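Local coordinates for protein alpha-ketoglutarate-dependent 2,4-dichlorophenoxyacetate dioxygenase (Bradyrhizobium diazoefficiens, PDB 5BKE) that probably acts as a metal- and 2-oxoglutarate-dependent dioxygenase of the TfdA family, linked to herbicide degradation, at residues C[140-145]-C[273-278]. Residues are numbered along the deposited sequence; the frame is centred on the assembly and turned at random.
With OGA (N-oxalylglycine), chain O.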
ATOM      1  N   GLY C 140     -16.248  41.546  20.346  1.00 35.44           N
ATOM      2  CA  GLY C 140     -16.374  40.516  21.380  1.00 32.62           C
ATOM      3  C   GLY C 140     -16.806  39.136  20.905  1.00 30.90           C
ATOM      4  O   GLY C 140     -17.547  38.441  21.610  1.00 30.87           O
ATOM      5  N   ASN C 141     -16.359  38.743  19.708  1.00 28.84           N
ATOM      6  CA  ASN C 141     -16.442  37.344  19.265  1.00 27.58           C
ATOM      7  C   ASN C 141     -15.640  36.480  20.243  1.00 26.45           C
ATOM      8  O   ASN C 141     -14.623  36.930  20.786  1.00 25.90           O
ATOM      9  CB  ASN C 141     -15.846  37.157  17.860  1.00 26.53           C
ATOM     10  CG  ASN C 141     -16.702  37.745  16.742  1.00 27.06           C
ATOM     11  OD1 ASN C 141     -17.865  38.120  16.921  1.00 26.96           O
ATOM     12  ND2 ASN C 141     -16.115  37.808  15.562  1.00 27.10           N
ATOM     13  N   THR C 142     -16.098  35.252  20.465  1.00 25.80           N
ATOM     14  CA  THR C 142     -15.318  34.292  21.241  1.00 26.45           C
ATOM     15  C   THR C 142     -14.713  33.245  20.309  1.00 25.49           C
ATOM     16  O   THR C 142     -15.418  32.622  19.518  1.00 24.97           O
ATOM     17  CB  THR C 142     -16.137  33.664  22.387  1.00 27.73           C
ATOM     18  OG1 THR C 142     -16.712  34.718  23.172  1.00 28.33           O
ATOM     19  CG2 THR C 142     -15.239  32.793  23.295  1.00 26.52           C
ATOM     20  N   GLU C 143     -13.396  33.084  20.396  1.00 25.07           N
ATOM     21  CA  GLU C 143     -12.668  32.174  19.513  1.00 25.12           C
ATOM     22  C   GLU C 143     -12.192  30.967  20.311  1.00 25.25           C
ATOM     23  O   GLU C 143     -11.837  31.100  21.488  1.00 24.81           O
ATOM     24  CB  GLU C 143     -11.495  32.889  18.826  1.00 24.44           C
ATOM     25  CG  GLU C 143     -11.931  34.083  17.984  1.00 25.39           C
ATOM     26  CD  GLU C 143     -10.827  34.735  17.170  1.00 25.77           C
ATOM     27  OE1 GLU C 143      -9.620  34.452  17.378  1.00 27.54           O
ATOM     28  OE2 GLU C 143     -11.179  35.577  16.320  1.00 25.61           O
ATOM     29  N   PHE C 144     -12.214  29.806  19.652  1.00 23.88           N
ATOM     30  CA  PHE C 144     -11.831  28.521  20.219  1.00 23.17           C
ATOM     31  C   PHE C 144     -10.759  27.855  19.352  1.00 23.91           C
ATOM     32  O   PHE C 144     -10.812  27.921  18.113  1.00 24.05           O
ATOM     33  CB  PHE C 144     -13.059  27.616  20.341  1.00 22.45           C
ATOM     34  CG  PHE C 144     -14.130  28.171  21.247  1.00 22.83           C
ATOM     35  CD1 PHE C 144     -15.117  29.047  20.753  1.00 22.98           C
ATOM     36  CD2 PHE C 144     -14.150  27.838  22.604  1.00 22.15           C
ATOM     37  CE1 PHE C 144     -16.094  29.574  21.600  1.00 23.34           C
ATOM     38  CE2 PHE C 144     -15.124  28.357  23.450  1.00 22.60           C
ATOM     39  CZ  PHE C 144     -16.095  29.228  22.957  1.00 23.34           C
ATOM     40  N   ALA C 145      -9.792  27.220  20.007  1.00 22.65           N
ATOM     41  CA  ALA C 145      -8.728  26.512  19.316  1.00 21.92           C
ATOM     42  C   ALA C 145      -8.649  25.063  19.797  1.00 21.84           C
ATOM     43  O   ALA C 145      -8.745  24.791  21.004  1.00 20.53           O
ATOM     44  CB  ALA C 145      -7.406  27.227  19.509  1.00 21.92           C
ATOM     45  N   GLN C 273     -20.507  49.888  25.912  1.00 45.38           N
ATOM     46  CA  GLN C 273     -21.777  49.158  25.743  1.00 44.74           C
ATOM     47  C   GLN C 273     -21.885  47.888  26.604  1.00 41.97           C
ATOM     48  O   GLN C 273     -20.881  47.191  26.787  1.00 42.16           O
ATOM     49  CB  GLN C 273     -22.012  48.829  24.276  1.00 47.16           C
ATOM     50  CG  GLN C 273     -22.592  50.003  23.514  1.00 51.50           C
ATOM     51  CD  GLN C 273     -22.786  49.692  22.057  1.00 53.88           C
ATOM     52  OE1 GLN C 273     -23.782  49.076  21.670  1.00 58.81           O
ATOM     53  NE2 GLN C 273     -21.836  50.118  21.230  1.00 53.97           N
ATOM     54  N   PRO C 274     -23.097  47.587  27.137  1.00 38.86           N
ATOM     55  CA  PRO C 274     -23.217  46.440  28.047  1.00 38.37           C
ATOM     56  C   PRO C 274     -22.903  45.104  27.358  1.00 37.72           C
ATOM     57  O   PRO C 274     -23.212  44.921  26.178  1.00 37.64           O
ATOM     58  CB  PRO C 274     -24.682  46.493  28.497  1.00 37.08           C
ATOM     59  CG  PRO C 274     -25.390  47.230  27.417  1.00 37.60           C
ATOM     60  CD  PRO C 274     -24.403  48.241  26.919  1.00 37.86           C
ATOM     61  N   ARG C 275     -22.250  44.209  28.091  1.00 36.57           N
ATOM     62  CA  ARG C 275     -21.966  42.864  27.625  1.00 33.84           C
ATOM     63  C   ARG C 275     -22.200  41.946  28.805  1.00 32.52           C
ATOM     64  O   ARG C 275     -21.330  41.808  29.648  1.00 32.97           O
ATOM     65  CB  ARG C 275     -20.517  42.756  27.124  1.00 32.94           C
ATOM     66  CG  ARG C 275     -20.218  41.432  26.435  1.00 31.92           C
ATOM     67  CD  ARG C 275     -18.861  41.429  25.771  1.00 32.71           C
ATOM     68  NE  ARG C 275     -18.684  40.241  24.929  1.00 32.61           N
ATOM     69  CZ  ARG C 275     -18.088  39.111  25.315  1.00 32.28           C
ATOM     70  NH1 ARG C 275     -17.589  38.982  26.550  1.00 30.28           N
ATOM     71  NH2 ARG C 275     -17.995  38.100  24.459  1.00 31.02           N
ATOM     72  N   ASP C 276     -23.389  41.356  28.877  1.00 32.66           N
ATOM     73  CA  ASP C 276     -23.761  40.498  29.996  1.00 32.48           C
ATOM     74  C   ASP C 276     -23.590  39.020  29.620  1.00 33.03           C
ATOM     75  O   ASP C 276     -24.465  38.406  28.986  1.00 32.11           O
ATOM     76  CB  ASP C 276     -25.178  40.816  30.497  1.00 32.36           C
ATOM     77  CG  ASP C 276     -25.503  40.154  31.833  1.00 33.76           C
ATOM     78  OD1 ASP C 276     -24.711  39.322  32.332  1.00 34.23           O
ATOM     79  OD2 ASP C 276     -26.577  40.464  32.394  1.00 34.27           O
ATOM     80  N   MET C 277     -22.435  38.483  30.020  1.00 31.40           N
ATOM     81  CA  MET C 277     -22.042  37.103  29.750  1.00 31.30           C
ATOM     82  C   MET C 277     -21.803  36.407  31.090  1.00 30.47           C
ATOM     83  O   MET C 277     -21.071  36.927  31.949  1.00 31.73           O
ATOM     84  CB  MET C 277     -20.770  37.046  28.881  1.00 30.12           C
ATOM     85  CG  MET C 277     -20.795  37.881  27.604  1.00 30.63           C
ATOM     86  SD  MET C 277     -22.035  37.367  26.386  1.00 30.86           S
ATOM     87  CE  MET C 277     -21.289  35.857  25.763  1.00 29.62           C
ATOM     88  N   ARG C 278     -22.431  35.246  31.262  1.00 28.56           N
ATOM     89  CA  ARG C 278     -22.428  34.510  32.533  1.00 28.09           C
ATOM     90  C   ARG C 278     -22.010  33.051  32.318  1.00 26.74           C
ATOM     91  O   ARG C 278     -22.505  32.387  31.408  1.00 26.13           O
ATOM     92  CB  ARG C 278     -23.805  34.582  33.193  1.00 28.10           C
ATOM     93  CG  ARG C 278     -24.395  35.984  33.249  1.00 28.80           C
ATOM     94  CD  ARG C 278     -25.696  36.031  34.020  1.00 28.90           C
ATOM     95  NE  ARG C 278     -26.272  37.367  33.963  1.00 29.34           N
ATOM     96  CZ  ARG C 278     -27.434  37.733  34.504  1.00 29.35           C
ATOM     97  NH1 ARG C 278     -28.197  36.866  35.170  1.00 27.89           N
ATOM     98  NH2 ARG C 278     -27.840  38.991  34.369  1.00 29.69           N
TER
HETATM   99  C1  OGA O 402     -14.832  32.712  30.015  1.00 29.89           C
HETATM  100  C2  OGA O 402     -14.292  33.523  28.946  1.00 28.89           C
HETATM  101  C4  OGA O 402     -14.807  35.085  27.118  1.00 31.18           C
HETATM  102  C5  OGA O 402     -16.030  35.868  26.728  1.00 32.50           C
HETATM  103  O1  OGA O 402     -14.087  31.824  30.496  1.00 29.18           O
HETATM  104  O2  OGA O 402     -16.015  32.904  30.375  1.00 31.38           O
HETATM  105  O2' OGA O 402     -13.072  33.596  28.834  1.00 28.82           O
HETATM  106  O3  OGA O 402     -16.557  36.579  27.614  1.00 34.75           O
HETATM  107  N1  OGA O 402     -15.162  34.105  28.132  1.00 29.78           N
HETATM  108  O4  OGA O 402     -16.469  35.761  25.560  1.00 31.84           O
HETATM  109  O   HOH W   1     -19.851  40.519  22.439  1.00 36.45           O
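The end of the 2-oxoglutarate pocket that holds the distal carboxylate (C5, O3, O4) of the analogue N-oxalylglycine is where Arg275 meets Gly140 directly and shares O4 of the ligand with Thr142. The side chain of Arg275, CG anti to the backbone N (chi1 -172°) and extended from CG to NE, carries the guanidinium to the distal carboxylate. Its two terminal nitrogens take one oxygen each: NH1 of Arg275 bonds O3 of N-oxalylglycine at 2.8 Å, and NH2 bonds O4 at 3.0 Å, both nearly straight. O4 is gripped again from the strand 142-146, where Thr142 OG1 donates to it at 2.6 Å; OG1 is also hydrogen-bonded to Trp249 NE1, and two partners thus hold the hydroxyl. The direct link between the segments is a more bent bond, 135° at the hydrogen, from Arg275 NH2 to the carbonyl oxygen of Gly140 at 2.9 Å, with that oxygen lying 29° out of the guanidinium plane. A water at the guanidinium edge accepts from Arg275 NE at 2.8 Å and sits 3.2 Å from Gly140 O. Gly140 has positive phi, and a side chain there would run into Arg275 NE. Met277 CG lies 3.5 Å above one face of the guanidinium, toward its rim, and Tyr269 makes a cation-pi contact with Arg275. A leucine in place of Arg275 would probably leave the ligand carboxylate without its paired charge and the Gly140 carbonyl without this donor. Arg279 also bonds the ligand, while His115, Asp117 and His264 hold the manganese ion. An arginine paired with the distal carboxylate of the cosubstrate, beside a facial triad of two histidines and an aspartate, is typical of the TauD/TfdA dioxygenases in the cupin clan.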